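Local coordinates for putative transcriptional regulator protein (Vibrio parahaemolyticus, PDB 3ER6) that is of unknown function but probably acts as a DNA-binding transcription regulator, represented here by its DJ-1/PfpI-like domain, at residues Thr116-Val121 and Lys131-Ser136; Arg10-Ala15 and Gln70-Thr75. The protein carries 1 engineered substitution. One frame throughout, in Å; residues are numbered along the deposited sequence.

From the N terminus, the chain enters strand 9-14 of the central sheet, runs through helix 22-37, strand 43-48 and the two-stranded sheet of 55-57 and 61-64, and returns at Q70-T75. Contact 2 closes that long loop, 54 residues between its segments, just before strand 77-80 pairs with strand 9-14. The chain then forms strand 110-114 and turns into helix 117-124, and contact 1 closes a short loop, nine residues lying between T116-V121 and K131-S136. The two loops follow in series. The centres of the two contacts lie about 21 Å apart: contact 2 joins a loop to the sheet, contact 1 the N-terminal part of helix 117-124 to a connecting segment.

Contact 1 (Thr116-Val121 and Lys131-Ser136); sequences TGIFVV and KAVMHS
I118, near the N-terminal end of helix 117-124, packs along M134 and its neighbours from CB to the tip of its side chain. Its CB lies 3.7 Å from M134 CE. The CG2 branch sits over the backbone of the other segment, 3.8 Å from V133 O, and leans loosely toward the methyl of A132. At the tip, CD1 comes within 3.6 Å of that same V133 O and meets V133 CG2 at 4.1 Å. The carbonyl oxygen is thus buried against aliphatic carbons and has no polar partner in the model. F142 of helix 136-145 and L165 of strand 163-166 complete the apolar surroundings of I118.

M134 runs past I118 in the opposite direction and then crosses F119 at about a right angle. With CG anti to the backbone N, its chain folds at chi2 (50°) and chi3 (52°), which brings the terminal methyl back between the two helix residues: CE is 3.5 Å from F119 CE1. The sulfur makes a Met-aromatic contact at the ring's edge, SD standing 5.2 Å from the F119 centroid and 83° off the normal. The same atom also lies over the centre of the H135 ring, with SD 3.7 Å above that plane. H135 NE2 is hydrogen-bonded to D115, while T116 OG1 is held by I83, G84 and S82.

The junction of strand 110-114 with helix 117-124 is consistent with the nucleophile elbow of the DJ-1/PfpI fold, D115 probably standing where many relatives carry a cysteine.

Contact 2 (Arg10-Ala15 and Gln70-Thr75); sequences RVVALA and QSFDFT
V12, F72 and the R10 side chain form the dense part of this contact. The CG2 methyl of V12 rests over one face of the F72 ring as a CH-pi contact, 3.8 Å from the centroid and 17° off the normal. R10 bends at chi3 (-72°), and F72 CE1 lies over one face of its guanidinium, the two planes 62° apart, so this is no parallel stack. T75 closes in alongside. Its OG1, anti to the backbone N, comes within 2.9 Å of R10 O; the single hydroxyl proton could instead serve I77 O, its stronger partner, so the bond to R10 is not settled. That proximity reflects the topology: Q70-T75 leads directly into strand 77-80, which pairs in parallel with strand 9-14 in the central sheet of the DJ-1/PfpI fold, and R10 and V12 already share backbone hydrogen bonds with I77. R10 NH1 donates to F74 O at 3.0 Å, in the guanidinium plane but from above the carbonyl plane.

Toward solvent the packing gives way to the exposed F74 ring, whose CD2 meets R10 NH1 only at its edge, 3.8 Å away. Here a water accepts a bond from D73 N and, weakly, one from R10 NH1.

Contact 1 (Thr116-Val121 and Lys131-Ser136)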
loop_
_atom_site.group_PDB
_atom_site.type_symbol
_atom_site.label_atom_id
_atom_site.label_comp_id
_atom_site.label_asym_id
_atom_site.label_seq_id
_atom_site.Cartn_x
_atom_site.Cartn_y
_atom_site.Cartn_z
ATOM N N THR A 116 4.136 0.017 -12.792
ATOM C CA THR A 116 4.801 0.622 -13.991
ATOM C C THR A 116 6.305 1.010 -13.797
ATOM O O THR A 116 6.984 1.370 -14.747
ATOM C CB THR A 116 3.994 1.784 -14.600
ATOM O OG1 THR A 116 3.780 2.814 -13.637
ATOM C CG2 THR A 116 2.638 1.278 -15.097
ATOM N N GLY A 117 6.810 0.941 -12.576
ATOM C CA GLY A 117 8.290 0.927 -12.345
ATOM C C GLY A 117 8.950 -0.102 -13.261
ATOM O O GLY A 117 10.156 0.037 -13.624
ATOM N N ILE A 118 8.200 -1.128 -13.657
ATOM C CA ILE A 118 8.750 -2.111 -14.621
ATOM C C ILE A 118 9.157 -1.452 -15.979
ATOM O O ILE A 118 10.180 -1.834 -16.578
ATOM C CB ILE A 118 7.838 -3.377 -14.803
ATOM C CG1 ILE A 118 7.764 -4.149 -13.485
ATOM C CG2 ILE A 118 8.393 -4.302 -15.980
ATOM C CD1 ILE A 118 6.572 -5.043 -13.355
ATOM N N PHE A 119 8.413 -0.437 -16.408
ATOM C CA PHE A 119 8.715 0.273 -17.644
ATOM C C PHE A 119 10.086 0.970 -17.492
ATOM O O PHE A 119 10.822 1.116 -18.487
ATOM C CB PHE A 119 7.643 1.336 -17.971
ATOM C CG PHE A 119 6.372 0.774 -18.555
ATOM C CD1 PHE A 119 5.518 -0.028 -17.787
ATOM C CD2 PHE A 119 6.019 1.059 -19.887
ATOM C CE1 PHE A 119 4.341 -0.533 -18.335
ATOM C CE2 PHE A 119 4.851 0.532 -20.431
ATOM C CZ PHE A 119 4.012 -0.247 -19.650
ATOM N N VAL A 120 10.404 1.453 -16.286
ATOM C CA VAL A 120 11.702 2.086 -16.022
ATOM C C VAL A 120 12.869 1.087 -16.181
ATOM O O VAL A 120 13.878 1.357 -16.886
ATOM C CB VAL A 120 11.760 2.723 -14.599
ATOM C CG1 VAL A 120 13.118 3.404 -14.373
ATOM C CG2 VAL A 120 10.600 3.740 -14.404
ATOM N N VAL A 121 12.742 -0.084 -15.560
ATOM C CA VAL A 121 13.831 -1.077 -15.721
ATOM C C VAL A 121 13.892 -1.584 -17.214
ATOM O O VAL A 121 14.983 -1.839 -17.723
ATOM C CB VAL A 121 13.735 -2.271 -14.719
ATOM C CG1 VAL A 121 13.803 -1.764 -13.297
ATOM C CG2 VAL A 121 12.474 -3.038 -14.940
ATOM N N LYS A 131 12.968 -10.674 -20.715
ATOM C CA LYS A 131 11.590 -11.096 -20.432
ATOM C C LYS A 131 10.994 -10.323 -19.251
ATOM O O LYS A 131 11.699 -10.006 -18.303
ATOM C CB LYS A 131 11.519 -12.606 -20.139
ATOM C CG LYS A 131 12.127 -13.436 -21.261
ATOM C CD LYS A 131 12.195 -14.911 -20.909
ATOM C CE LYS A 131 12.307 -15.737 -22.209
ATOM N NZ LYS A 131 11.723 -17.109 -22.061
ATOM N N ALA A 132 9.701 -10.037 -19.284
ATOM C CA ALA A 132 9.139 -9.221 -18.202
ATOM C C ALA A 132 7.738 -9.670 -17.913
ATOM O O ALA A 132 7.212 -10.571 -18.564
ATOM C CB ALA A 132 9.110 -7.727 -18.603
ATOM N N VAL A 133 7.124 -8.970 -16.975
ATOM C CA VAL A 133 5.706 -9.181 -16.643
ATOM C C VAL A 133 4.989 -7.817 -16.616
ATOM O O VAL A 133 5.592 -6.809 -16.287
ATOM C CB VAL A 133 5.590 -9.891 -15.251
ATOM C CG1 VAL A 133 6.205 -11.302 -15.320
ATOM C CG2 VAL A 133 6.272 -9.040 -14.116
ATOM N N MET A 134 3.705 -7.761 -16.960
ATOM C CA MET A 134 2.978 -6.520 -16.714
ATOM C C MET A 134 1.540 -6.901 -16.487
ATOM O O MET A 134 1.110 -7.955 -17.013
ATOM C CB MET A 134 3.133 -5.534 -17.882
ATOM C CG MET A 134 2.388 -4.183 -17.737
ATOM S SD MET A 134 2.597 -3.220 -16.157
ATOM C CE MET A 134 4.337 -3.187 -16.068
ATOM N N HIS A 135 0.790 -6.103 -15.720
ATOM C CA HIS A 135 -0.611 -6.419 -15.508
ATOM C C HIS A 135 -1.415 -6.028 -16.767
ATOM O O HIS A 135 -0.912 -5.315 -17.673
ATOM C CB HIS A 135 -1.159 -5.739 -14.228
ATOM C CG HIS A 135 -0.821 -4.289 -14.118
ATOM N ND1 HIS A 135 -1.283 -3.351 -15.008
ATOM C CD2 HIS A 135 -0.019 -3.619 -13.242
ATOM C CE1 HIS A 135 -0.804 -2.162 -14.675
ATOM N NE2 HIS A 135 -0.031 -2.300 -13.612
ATOM N N SER A 136 -2.660 -6.484 -16.845
ATOM C CA SER A 136 -3.467 -6.295 -18.041
ATOM C C SER A 136 -3.730 -4.841 -18.389
ATOM O O SER A 136 -3.891 -4.495 -19.557
ATOM C CB SER A 136 -4.814 -7.028 -17.904
ATOM O OG SER A 136 -4.598 -8.429 -17.824
#

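Contact 2 (Arg10-Ala15 and Gln70-Thr75)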
loop_
_atom_site.group_PDB
_atom_site.type_symbol
_atom_site.label_atom_id
_atom_site.label_comp_id
_atom_site.label_asym_id
_atom_site.label_seq_id
_atom_site.Cartn_x
_atom_site.Cartn_y
_atom_site.Cartn_z
ATOM N N ARG A 10 20.603 -1.551 3.613
ATOM C CA ARG A 10 19.973 -0.317 3.188
ATOM C C ARG A 10 18.975 -0.558 2.069
ATOM O O ARG A 10 19.305 -1.217 1.077
ATOM C CB ARG A 10 21.027 0.653 2.668
ATOM C CG ARG A 10 20.387 1.939 2.118
ATOM C CD ARG A 10 21.498 2.895 1.612
ATOM N NE ARG A 10 22.232 3.465 2.757
ATOM C CZ ARG A 10 23.494 3.923 2.705
ATOM N NH1 ARG A 10 24.169 3.883 1.553
ATOM N NH2 ARG A 10 24.081 4.438 3.810
ATOM N N VAL A 11 17.771 -0.008 2.226
ATOM C CA VAL A 11 16.814 -0.002 1.119
ATOM C C VAL A 11 16.565 1.443 0.712
ATOM O O VAL A 11 16.301 2.286 1.584
ATOM C CB VAL A 11 15.456 -0.645 1.525
ATOM C CG1 VAL A 11 14.466 -0.608 0.302
ATOM C CG2 VAL A 11 15.683 -2.127 2.056
ATOM N N VAL A 12 16.730 1.749 -0.566
ATOM C CA VAL A 12 16.310 3.081 -1.065
ATOM C C VAL A 12 15.062 2.826 -1.947
ATOM O O VAL A 12 15.042 1.887 -2.787
ATOM C CB VAL A 12 17.448 3.794 -1.862
ATOM C CG1 VAL A 12 16.947 5.141 -2.422
ATOM C CG2 VAL A 12 18.721 3.990 -0.933
ATOM N N ALA A 13 13.998 3.579 -1.693
ATOM C CA ALA A 13 12.752 3.404 -2.447
ATOM C C ALA A 13 12.422 4.688 -3.201
ATOM O O ALA A 13 12.051 5.710 -2.612
ATOM C CB ALA A 13 11.599 3.045 -1.467
ATOM N N LEU A 14 12.580 4.652 -4.515
ATOM C CA LEU A 14 12.242 5.759 -5.364
ATOM C C LEU A 14 10.754 5.724 -5.702
ATOM O O LEU A 14 10.265 4.742 -6.307
ATOM C CB LEU A 14 13.051 5.654 -6.660
ATOM C CG LEU A 14 12.737 6.675 -7.746
ATOM C CD1 LEU A 14 13.182 8.126 -7.281
ATOM C CD2 LEU A 14 13.433 6.223 -9.003
ATOM N N ALA A 15 10.055 6.812 -5.333
ATOM C CA ALA A 15 8.601 6.958 -5.573
ATOM C C ALA A 15 8.441 8.033 -6.623
ATOM O O ALA A 15 8.565 9.230 -6.342
ATOM C CB ALA A 15 7.871 7.344 -4.209
ATOM N N GLN A 70 20.577 11.502 -4.685
ATOM C CA GLN A 70 22.001 11.744 -4.985
ATOM C C GLN A 70 22.906 11.429 -3.787
ATOM O O GLN A 70 24.080 11.173 -3.963
ATOM C CB GLN A 70 22.274 13.206 -5.472
ATOM C CG GLN A 70 21.695 13.624 -6.787
ATOM C CD GLN A 70 20.308 14.217 -6.659
ATOM O OE1 GLN A 70 19.610 13.952 -5.654
ATOM N NE2 GLN A 70 19.853 14.973 -7.694
ATOM N N SER A 71 22.378 11.384 -2.562
ATOM C CA SER A 71 23.230 11.009 -1.417
ATOM C C SER A 71 23.560 9.519 -1.332
ATOM O O SER A 71 24.316 9.114 -0.453
ATOM C CB SER A 71 22.575 11.429 -0.092
ATOM O OG SER A 71 22.318 12.817 -0.090
ATOM N N PHE A 72 22.989 8.696 -2.202
ATOM C CA PHE A 72 23.187 7.259 -2.122
ATOM C C PHE A 72 24.088 6.766 -3.247
ATOM O O PHE A 72 23.686 6.742 -4.386
ATOM C CB PHE A 72 21.822 6.512 -2.083
ATOM C CG PHE A 72 20.969 6.915 -0.899
ATOM C CD1 PHE A 72 21.258 6.456 0.368
ATOM C CD2 PHE A 72 19.900 7.781 -1.052
ATOM C CE1 PHE A 72 20.531 6.867 1.482
ATOM C CE2 PHE A 72 19.141 8.175 0.031
ATOM C CZ PHE A 72 19.437 7.745 1.310
ATOM N N ASP A 73 25.342 6.454 -2.940
ATOM C CA ASP A 73 26.238 5.829 -3.927
ATOM C C ASP A 73 26.108 4.346 -3.939
ATOM O O ASP A 73 26.452 3.710 -4.936
ATOM C CB ASP A 73 27.704 6.098 -3.587
ATOM C CG ASP A 73 28.127 7.471 -3.950
ATOM O OD1 ASP A 73 27.458 8.092 -4.842
ATOM O OD2 ASP A 73 29.139 7.921 -3.336
ATOM N N PHE A 74 25.640 3.799 -2.814
ATOM C CA PHE A 74 25.496 2.345 -2.599
ATOM C C PHE A 74 24.128 2.052 -1.980
ATOM O O PHE A 74 23.622 2.861 -1.228
ATOM C CB PHE A 74 26.614 1.839 -1.639
ATOM C CG PHE A 74 26.269 0.553 -0.887
ATOM C CD1 PHE A 74 26.683 -0.693 -1.366
ATOM C CD2 PHE A 74 25.518 0.598 0.290
ATOM C CE1 PHE A 74 26.345 -1.877 -0.702
ATOM C CE2 PHE A 74 25.196 -0.557 0.972
ATOM C CZ PHE A 74 25.617 -1.810 0.480
ATOM N N THR A 75 23.543 0.904 -2.292
ATOM C CA THR A 75 22.395 0.382 -1.511
ATOM C C THR A 75 22.300 -1.122 -1.790
ATOM O O THR A 75 22.691 -1.573 -2.855
ATOM C CB THR A 75 21.032 1.081 -1.914
ATOM O OG1 THR A 75 19.971 0.676 -1.023
ATOM C CG2 THR A 75 20.618 0.764 -3.413
HETATM O O HOH W 1 26.007 5.832 -0.209
#